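Local coordinates for putative regulatory protein SCO4313 (Streptomyces coelicolor, PDB 2OI8) that probably binds DNA as a transcription regulator of the TetR family, pairing a helix-turn-helix domain with an all-helical C-terminal domain, at residues L96-L101 with V186-L191. Sequence-based numbering, arbitrary orientation.
Sequences LRAWAL and VLSLEL
Leu187 is the bump that fills the main hollow between these two helices, pushing its forked end against Leu96 and Ala100, one turn apart on the facing helix, and against the stem of Arg97 beside them. The two branches divide the work: CD1 sits 3.8 Å from both Leu96 CG and Ala100 CB, while CD2 crosses the Arg97 side chain at a slant, 3.9 Å from its CG and close to NH1 as well. Alanine suits position 100, since its short methyl forms the floor of the hollow, where a longer side chain would take the space that Leu187 CD1 occupies. Cut back to alanine, Leu187 would lose both branches, which would probably open a gap over Ala100 and leave the arginine stem without its apolar neighbour. One turn further on, Leu191 repeats the pattern, its CD1 near the carbonyl O of Ala100 and its CD2 meeting Leu101 CD2 at 3.5 Å. Along the more open flank, Arg97 bridges the groove. With CG anti to the backbone N (chi1 -174°) and the chain extended as far as NE, its guanidinium reaches the carboxylate of Glu190 in a two-pronged salt bridge. Arg97 NH2 donates to Glu190 OE1 at 2.9 Å; OE1 lies close to the guanidinium plane, whereas the donor comes from above the carboxylate plane, the two planes being 51° apart. The modelled NH1 to OE2 distance is very short and doubtful. Ser202 OG gives Glu190 OE1 a second hydrogen bond. Phe206 of helix 202-213 packs on Leu187, and Tyr107 of helix 104-111 on Leu191. The axes of segments 96-101 and 186-191 come within 10.6 Å and cross at -27°, roughly parallel, joined by a leucine-rich seam inside the all-helical C-terminal domain characteristic of TetR-family regulators.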
# COMPACT_ATOMS: atom_id res chain seq x y z
N LEU A 96 12.38 -3.09 -9.89
CA LEU A 96 11.40 -2.55 -8.96
C LEU A 96 11.21 -3.45 -7.72
O LEU A 96 11.04 -2.93 -6.63
CB LEU A 96 10.05 -2.31 -9.68
CG LEU A 96 8.91 -1.74 -8.81
CD1 LEU A 96 9.29 -0.37 -8.17
CD2 LEU A 96 7.56 -1.67 -9.56
N ARG A 97 11.28 -4.78 -7.91
CA ARG A 97 11.04 -5.75 -6.84
C ARG A 97 12.12 -5.63 -5.78
O ARG A 97 11.82 -5.55 -4.58
CB ARG A 97 10.98 -7.19 -7.37
CG ARG A 97 10.59 -8.24 -6.31
CD ARG A 97 10.09 -9.57 -6.89
NE ARG A 97 9.86 -10.53 -5.82
CZ ARG A 97 8.72 -10.63 -5.12
NH1 ARG A 97 7.71 -9.83 -5.41
NH2 ARG A 97 8.57 -11.51 -4.13
N ALA A 98 13.36 -5.60 -6.25
CA ALA A 98 14.54 -5.58 -5.37
C ALA A 98 14.66 -4.26 -4.63
O ALA A 98 14.96 -4.23 -3.43
CB ALA A 98 15.81 -5.87 -6.17
N TRP A 99 14.42 -3.16 -5.34
CA TRP A 99 14.36 -1.85 -4.72
C TRP A 99 13.30 -1.86 -3.61
O TRP A 99 13.55 -1.39 -2.48
CB TRP A 99 14.08 -0.76 -5.76
CG TRP A 99 13.94 0.59 -5.13
CD1 TRP A 99 14.93 1.47 -4.86
CD2 TRP A 99 12.72 1.20 -4.65
NE1 TRP A 99 14.43 2.60 -4.25
CE2 TRP A 99 13.08 2.46 -4.11
CE3 TRP A 99 11.38 0.81 -4.63
CZ2 TRP A 99 12.14 3.32 -3.55
CZ3 TRP A 99 10.45 1.66 -4.08
CH2 TRP A 99 10.83 2.91 -3.55
N ALA A 100 12.11 -2.38 -3.92
CA ALA A 100 11.05 -2.52 -2.92
C ALA A 100 11.51 -3.39 -1.76
O ALA A 100 11.41 -3.01 -0.59
CB ALA A 100 9.77 -3.09 -3.56
N LEU A 101 12.00 -4.58 -2.07
CA LEU A 101 12.33 -5.50 -1.00
C LEU A 101 13.60 -5.08 -0.29
O LEU A 101 13.84 -5.46 0.85
CB LEU A 101 12.40 -6.95 -1.50
CG LEU A 101 11.10 -7.53 -2.07
CD1 LEU A 101 11.33 -8.92 -2.63
CD2 LEU A 101 9.95 -7.55 -1.04
N VAL A 186 1.16 -6.44 -5.95
CA VAL A 186 1.82 -7.56 -5.28
C VAL A 186 2.95 -7.15 -4.32
O VAL A 186 3.04 -7.68 -3.24
CB VAL A 186 2.17 -8.74 -6.23
CG1 VAL A 186 1.81 -8.42 -7.65
CG2 VAL A 186 3.62 -9.20 -6.06
N LEU A 187 3.74 -6.15 -4.69
CA LEU A 187 4.79 -5.71 -3.79
C LEU A 187 4.28 -5.21 -2.46
O LEU A 187 4.80 -5.59 -1.40
CB LEU A 187 5.69 -4.65 -4.46
CG LEU A 187 6.57 -5.19 -5.58
CD1 LEU A 187 7.32 -4.05 -6.25
CD2 LEU A 187 7.52 -6.27 -5.05
N SER A 188 3.25 -4.38 -2.48
CA SER A 188 2.81 -3.84 -1.21
C SER A 188 1.95 -4.82 -0.44
O SER A 188 1.94 -4.82 0.78
CB SER A 188 2.13 -2.50 -1.40
OG SER A 188 1.20 -2.62 -2.43
N LEU A 189 1.27 -5.72 -1.15
CA LEU A 189 0.56 -6.79 -0.44
C LEU A 189 1.53 -7.70 0.25
O LEU A 189 1.27 -8.09 1.36
CB LEU A 189 -0.36 -7.61 -1.34
CG LEU A 189 -1.68 -6.94 -1.74
CD1 LEU A 189 -2.43 -7.88 -2.66
CD2 LEU A 189 -2.53 -6.60 -0.51
N GLU A 190 2.65 -8.03 -0.39
CA GLU A 190 3.64 -8.85 0.31
C GLU A 190 4.34 -8.11 1.44
O GLU A 190 4.38 -8.62 2.56
CB GLU A 190 4.61 -9.61 -0.61
CG GLU A 190 5.41 -8.84 -1.62
CD GLU A 190 5.90 -9.75 -2.77
OE1 GLU A 190 6.25 -10.93 -2.52
OE2 GLU A 190 5.95 -9.27 -3.94
N LEU A 191 4.83 -6.90 1.15
CA LEU A 191 5.42 -6.01 2.18
C LEU A 191 4.46 -5.61 3.33
O LEU A 191 4.91 -5.32 4.44
CB LEU A 191 5.98 -4.75 1.52
CG LEU A 191 7.23 -4.95 0.64
CD1 LEU A 191 7.76 -3.61 0.09
CD2 LEU A 191 8.32 -5.64 1.45